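Local coordinates for Ras-related protein Rab-7L1 (Homo sapiens, PDB 6HH2) that binds GTP and GDP as a Rab-family small GTPase, regulating vesicle trafficking between endosomes, lysosomes and the Golgi and recruiting the kinase LRRK2 to the Golgi, at residues F73-R78 / K106-S111; W65-L70 / R78-D83. The protein carries 4 engineered substitutions. One frame throughout, in Å; residues are numbered along the deposited sequence.

Contact 1. Residues F73-R78 / K106-S111; sequences FTSMTR and KQDLDS
Asp108 reaches from helix 96-112 to the amide of Met76 and the hydroxyl of Ser75, tying the switch II loop of this Ras-like P-loop GTPase to the helix that packs beside it. With CG anti to the backbone N (chi1 -174°), the Asp108 carboxylate stands off the helix and its two oxygens divide their work. OD2 accepts a nearly straight bond from the amide of Met76, with N and OD2 2.8 Å apart and 173° at the hydrogen; the N-H comes from above the carboxylate plane. OD1 is turned to the hydroxyl of Ser75, but at 3.4 Å from OG this second bond is weak. Lys112, one turn farther along the helix, makes a salt bridge to OD1, which would help to keep the carboxylate negatively charged. Met76 crosses Asp108 obliquely: its CB and CG both pass close to OD2, so that the acceptor of the amide bond also rests against the aliphatic part of the thioether chain. The chain is extended as far as SD and then bends (chi3 -63°), which carries the methyl group to the helix beside Leu109. Leu14 and Val16 of strand 8-17 and Trp105 pack round the same side chain, placing Met76 in the buried layer between loop, sheet and helix. Ser75 and its neighbour Thr74, both phosphorylated by LRRK2, are unmodified here. At the end of the thioether chain, Met76 CE lies 3.5 Å from Leu109 CA and 3.9 Å from Leu109 CD1.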
loop_
_atom_site.group_PDB
_atom_site.type_symbol
_atom_site.label_atom_id
_atom_site.label_comp_id
_atom_site.label_asym_id
_atom_site.label_seq_id
_atom_site.Cartn_x
_atom_site.Cartn_y
_atom_site.Cartn_z
ATOM N N PHE A 73 1.541 16.422 1.553
ATOM C CA PHE A 73 1.508 16.853 2.940
ATOM C C PHE A 73 2.085 15.834 3.909
ATOM O O PHE A 73 2.346 16.192 5.064
ATOM C CB PHE A 73 0.075 17.278 3.352
ATOM C CG PHE A 73 -0.357 18.554 2.737
ATOM C CD1 PHE A 73 -0.015 19.742 3.337
ATOM C CD2 PHE A 73 -1.060 18.561 1.534
ATOM C CE1 PHE A 73 -0.367 20.952 2.780
ATOM C CE2 PHE A 73 -1.435 19.790 0.968
ATOM C CZ PHE A 73 -1.098 20.962 1.598
ATOM N N THR A 74 2.339 14.614 3.463
ATOM C CA THR A 74 2.992 13.586 4.312
ATOM C C THR A 74 2.268 13.416 5.658
ATOM O O THR A 74 2.897 13.180 6.688
ATOM C CB THR A 74 4.488 13.868 4.572
ATOM O OG1 THR A 74 5.125 14.489 3.427
ATOM C CG2 THR A 74 5.201 12.519 4.914
ATOM N N SER A 75 0.935 13.567 5.678
ATOM C CA SER A 75 0.166 13.433 6.916
ATOM C C SER A 75 -1.246 13.086 6.494
ATOM O O SER A 75 -1.872 13.864 5.772
ATOM C CB SER A 75 0.139 14.757 7.695
ATOM O OG SER A 75 -0.599 14.550 8.889
ATOM N N MET A 76 -1.746 11.934 6.934
ATOM C CA MET A 76 -3.027 11.441 6.465
ATOM C C MET A 76 -4.175 12.105 7.209
ATOM O O MET A 76 -4.089 12.392 8.405
ATOM C CB MET A 76 -3.110 9.945 6.733
ATOM C CG MET A 76 -2.069 9.175 5.933
ATOM S SD MET A 76 -2.168 7.427 6.240
ATOM C CE MET A 76 -1.788 7.268 7.942
ATOM N N THR A 77 -5.275 12.343 6.491
ATOM C CA THR A 77 -6.475 12.852 7.127
ATOM C C THR A 77 -7.372 11.719 7.612
ATOM O O THR A 77 -7.305 10.580 7.115
ATOM C CB THR A 77 -7.300 13.700 6.149
ATOM O OG1 THR A 77 -7.628 12.913 4.990
ATOM C CG2 THR A 77 -6.511 15.005 5.734
ATOM N N ARG A 78 -8.197 12.051 8.596
ATOM C CA ARG A 78 -9.038 11.035 9.254
ATOM C C ARG A 78 -9.960 10.292 8.296
ATOM O O ARG A 78 -10.066 9.065 8.381
ATOM C CB ARG A 78 -9.814 11.632 10.405
ATOM C CG ARG A 78 -10.665 10.599 11.155
ATOM C CD ARG A 78 -11.291 11.227 12.379
ATOM N NE ARG A 78 -10.276 11.787 13.272
ATOM C CZ ARG A 78 -10.013 13.094 13.374
ATOM N NH1 ARG A 78 -10.709 13.993 12.649
ATOM N NH2 ARG A 78 -9.061 13.520 14.217
ATOM N N LYS A 106 5.381 6.425 7.877
ATOM C CA LYS A 106 5.164 5.339 8.835
ATOM C C LYS A 106 4.880 5.858 10.235
ATOM O O LYS A 106 3.983 5.336 10.931
ATOM C CB LYS A 106 6.426 4.454 8.852
ATOM C CG LYS A 106 6.439 3.275 9.860
ATOM C CD LYS A 106 5.270 2.341 9.616
ATOM C CE LYS A 106 5.547 0.923 10.215
ATOM N NZ LYS A 106 5.809 1.063 11.661
ATOM N N GLN A 107 5.618 6.892 10.670
ATOM C CA GLN A 107 5.342 7.514 11.967
ATOM C C GLN A 107 3.926 8.100 12.016
ATOM O O GLN A 107 3.234 7.979 13.034
ATOM C CB GLN A 107 6.394 8.595 12.241
ATOM C CG GLN A 107 7.798 7.972 12.552
ATOM C CD GLN A 107 8.914 9.007 12.534
ATOM O OE1 GLN A 107 8.748 10.112 12.008
ATOM N NE2 GLN A 107 10.060 8.654 13.133
ATOM N N ASP A 108 3.476 8.681 10.911
ATOM C CA ASP A 108 2.106 9.215 10.868
ATOM C C ASP A 108 1.089 8.082 11.011
ATOM O O ASP A 108 0.167 8.164 11.826
ATOM C CB ASP A 108 1.901 10.001 9.570
ATOM C CG ASP A 108 0.523 10.713 9.521
ATOM O OD1 ASP A 108 0.315 11.616 10.339
ATOM O OD2 ASP A 108 -0.273 10.317 8.632
ATOM N N LEU A 109 1.289 6.986 10.273
ATOM C CA LEU A 109 0.378 5.835 10.360
ATOM C C LEU A 109 0.266 5.342 11.798
ATOM O O LEU A 109 -0.836 5.163 12.338
ATOM C CB LEU A 109 0.942 4.721 9.465
ATOM C CG LEU A 109 0.174 3.403 9.566
ATOM C CD1 LEU A 109 -1.182 3.475 8.861
ATOM C CD2 LEU A 109 0.988 2.228 8.906
ATOM N N ASP A 110 1.403 5.142 12.454
ATOM C CA ASP A 110 1.348 4.595 13.800
ATOM C C ASP A 110 0.824 5.580 14.828
ATOM O O ASP A 110 0.324 5.146 15.871
ATOM C CB ASP A 110 2.707 4.064 14.197
ATOM C CG ASP A 110 3.144 2.910 13.291
ATOM O OD1 ASP A 110 2.263 2.205 12.700
ATOM O OD2 ASP A 110 4.366 2.794 13.140
ATOM N N SER A 111 0.905 6.887 14.547
ATOM C CA SER A 111 0.320 7.880 15.446
ATOM C C SER A 111 -1.193 7.957 15.332
ATOM O O SER A 111 -1.833 8.448 16.279
ATOM C CB SER A 111 0.915 9.265 15.179
ATOM O OG SER A 111 0.387 9.894 14.003
#

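Contact 2. Residues W65-L70 / R78-D83; sequences WDIAGL and RLYYRD. Engineered in segment 65-70: Leu70 (natural residue Gln).
Tyr80 lays its side chain across the end of strand 58-66, between Trp65 and Ile67, which lie on opposite sides of its ring plane. CG is anti to the backbone N (chi1 178°), directing the ring from helix 78-81 toward the strand. Beyond CB and CG, CD1 meets the six-membered ring of Trp65, 3.9 Å from CE3. CE1 lies 3.8 Å from Trp65 CB and also reaches the backbone, 3.4 Å from Ile67 CA. Ile67 CB adds an off-centre CH-pi contact, 4.1 Å from the ring centroid, and meets CZ as well. At the tip, OH donates to Trp65 O over 2.8 Å, from above the carbonyl plane (44° out of it); Val15 O is a weaker partner. The Trp65 ring extends alongside helix 78-81, with Tyr80 O near its rim, while Lys12 bonds to that same oxygen and makes a cation-pi contact with the indole. Between the residues that hold Tyr80, Asp66 points away to bond Thr24 beside the magnesium ion and closes an Asx turn with Ala68 N. Leu70 is an engineered replacement for Gln; just before it, Asp66 to Gly69 (DIAG) form the DxxG motif that opens switch II in Ras-family GTPases.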
loop_
_atom_site.group_PDB
_atom_site.type_symbol
_atom_site.label_atom_id
_atom_site.label_comp_id
_atom_site.label_asym_id
_atom_site.label_seq_id
_atom_site.Cartn_x
_atom_site.Cartn_y
_atom_site.Cartn_z
ATOM N N TRP A 65 -7.049 2.654 -1.310
ATOM C CA TRP A 65 -7.243 4.087 -1.070
ATOM C C TRP A 65 -5.947 4.809 -1.423
ATOM O O TRP A 65 -4.957 4.678 -0.719
ATOM C CB TRP A 65 -7.609 4.329 0.391
ATOM C CG TRP A 65 -9.007 4.019 0.747
ATOM C CD1 TRP A 65 -9.610 2.749 0.776
ATOM C CD2 TRP A 65 -9.988 4.946 1.152
ATOM N NE1 TRP A 65 -10.916 2.872 1.217
ATOM C CE2 TRP A 65 -11.182 4.208 1.443
ATOM C CE3 TRP A 65 -9.969 6.332 1.348
ATOM C CZ2 TRP A 65 -12.358 4.825 1.874
ATOM C CZ3 TRP A 65 -11.136 6.951 1.791
ATOM C CH2 TRP A 65 -12.325 6.193 2.054
ATOM N N ASP A 66 -5.951 5.590 -2.506
ATOM C CA ASP A 66 -4.759 6.361 -2.920
ATOM C C ASP A 66 -4.811 7.745 -2.251
ATOM O O ASP A 66 -5.789 8.490 -2.411
ATOM C CB ASP A 66 -4.886 6.496 -4.444
ATOM C CG ASP A 66 -3.758 7.224 -5.137
ATOM O OD1 ASP A 66 -2.913 7.893 -4.537
ATOM O OD2 ASP A 66 -3.796 7.111 -6.387
ATOM N N ILE A 67 -3.750 8.101 -1.501
ATOM C CA ILE A 67 -3.776 9.385 -0.792
ATOM C C ILE A 67 -3.842 10.564 -1.751
ATOM O O ILE A 67 -4.289 11.650 -1.357
ATOM C CB ILE A 67 -2.610 9.488 0.214
ATOM C CG1 ILE A 67 -2.723 10.756 1.066
ATOM C CG2 ILE A 67 -1.260 9.432 -0.481
ATOM C CD1 ILE A 67 -2.173 10.534 2.418
ATOM N N ALA A 68 -3.399 10.377 -2.998
ATOM C CA ALA A 68 -3.727 11.281 -4.123
ATOM C C ALA A 68 -3.541 12.756 -3.820
ATOM O O ALA A 68 -2.415 13.189 -3.553
ATOM C CB ALA A 68 -5.097 10.926 -4.679
ATOM N N GLY A 69 -4.629 13.553 -3.840
ATOM C CA GLY A 69 -4.511 15.013 -3.776
ATOM C C GLY A 69 -3.771 15.563 -2.558
ATOM O O GLY A 69 -3.258 16.684 -2.612
ATOM N N LEU A 70 -3.696 14.827 -1.454
ATOM C CA LEU A 70 -2.971 15.353 -0.268
ATOM C C LEU A 70 -1.622 14.657 -0.043
ATOM O O LEU A 70 -1.037 14.843 1.005
ATOM C CB LEU A 70 -3.866 15.207 0.958
ATOM C CG LEU A 70 -5.105 16.093 0.981
ATOM C CD1 LEU A 70 -5.972 15.783 2.178
ATOM C CD2 LEU A 70 -4.740 17.558 0.951
ATOM N N ARG A 78 -8.197 12.051 8.596
ATOM C CA ARG A 78 -9.038 11.035 9.254
ATOM C C ARG A 78 -9.960 10.292 8.296
ATOM O O ARG A 78 -10.066 9.065 8.381
ATOM C CB ARG A 78 -9.814 11.632 10.405
ATOM C CG ARG A 78 -10.665 10.599 11.155
ATOM C CD ARG A 78 -11.291 11.227 12.379
ATOM N NE ARG A 78 -10.276 11.787 13.272
ATOM C CZ ARG A 78 -10.013 13.094 13.374
ATOM N NH1 ARG A 78 -10.709 13.993 12.649
ATOM N NH2 ARG A 78 -9.061 13.520 14.217
ATOM N N LEU A 79 -10.670 10.973 7.389
ATOM C CA LEU A 79 -11.526 10.215 6.462
ATOM C C LEU A 79 -10.698 9.240 5.621
ATOM O O LEU A 79 -11.140 8.120 5.313
ATOM C CB LEU A 79 -12.307 11.175 5.559
ATOM C CG LEU A 79 -13.385 11.962 6.266
ATOM C CD1 LEU A 79 -14.134 12.855 5.234
ATOM C CD2 LEU A 79 -14.363 11.002 6.963
ATOM N N TYR A 80 -9.475 9.631 5.248
ATOM C CA TYR A 80 -8.606 8.747 4.498
ATOM C C TYR A 80 -8.173 7.534 5.327
ATOM O O TYR A 80 -8.285 6.386 4.859
ATOM C CB TYR A 80 -7.392 9.564 4.011
ATOM C CG TYR A 80 -6.442 8.681 3.266
ATOM C CD1 TYR A 80 -6.655 8.322 1.934
ATOM C CD2 TYR A 80 -5.303 8.163 3.916
ATOM C CE1 TYR A 80 -5.781 7.490 1.261
ATOM C CE2 TYR A 80 -4.431 7.321 3.273
ATOM C CZ TYR A 80 -4.662 6.999 1.933
ATOM O OH TYR A 80 -3.776 6.161 1.326
ATOM N N TYR A 81 -7.593 7.758 6.529
ATOM C CA TYR A 81 -6.953 6.601 7.191
ATOM C C TYR A 81 -7.921 5.747 8.004
ATOM O O TYR A 81 -7.588 4.590 8.287
ATOM C CB TYR A 81 -5.746 7.038 8.082
ATOM C CG TYR A 81 -6.067 7.909 9.292
ATOM C CD1 TYR A 81 -6.784 7.422 10.393
ATOM C CD2 TYR A 81 -5.693 9.267 9.325
ATOM C CE1 TYR A 81 -7.104 8.235 11.480
ATOM C CE2 TYR A 81 -5.962 10.046 10.416
ATOM C CZ TYR A 81 -6.707 9.579 11.499
ATOM O OH TYR A 81 -7.017 10.364 12.580
ATOM N N ARG A 82 -9.108 6.221 8.348
ATOM C CA ARG A 82 -9.916 5.551 9.361
ATOM C C ARG A 82 -10.267 4.137 8.914
ATOM O O ARG A 82 -10.533 3.873 7.740
ATOM C CB ARG A 82 -11.182 6.349 9.692
ATOM C CG ARG A 82 -12.149 6.549 8.537
ATOM C CD ARG A 82 -13.373 7.377 9.032
ATOM N NE ARG A 82 -14.403 7.407 8.000
ATOM C CZ ARG A 82 -15.605 7.950 8.170
ATOM N NH1 ARG A 82 -15.931 8.481 9.336
ATOM N NH2 ARG A 82 -16.470 7.934 7.153
ATOM N N ASP A 83 -10.162 3.209 9.871
ATOM C CA ASP A 83 -10.607 1.814 9.705
ATOM C C ASP A 83 -9.755 1.001 8.734
ATOM O O ASP A 83 -10.182 -0.058 8.268
ATOM C CB ASP A 83 -12.088 1.742 9.320
ATOM C CG ASP A 83 -12.977 2.461 10.309
ATOM O OD1 ASP A 83 -12.864 2.163 11.517
ATOM O OD2 ASP A 83 -13.760 3.367 9.905
#

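How the contacts relate
From the N terminus, the chain runs down strand 58-66 into 65-70, passes through the loop up to Thr77, turns through the short helix 78-81, enters the sheet as strand 86-92 and returns along helix 96-112. Contact 2 closes the short loop between 65-70 and 78-83; contact 1 closes the longer one from 73-78 to 106-111. Their segments alternate, so the two loops cross instead of nesting, and Arg78 belongs to both. They also touch directly: Met76 O lies 3.6 Å from Tyr81 CE2, and Thr77 meets Leu70. Together they fasten the switch II region at two places, to the strand end near the nucleotide site and to helix 96-112.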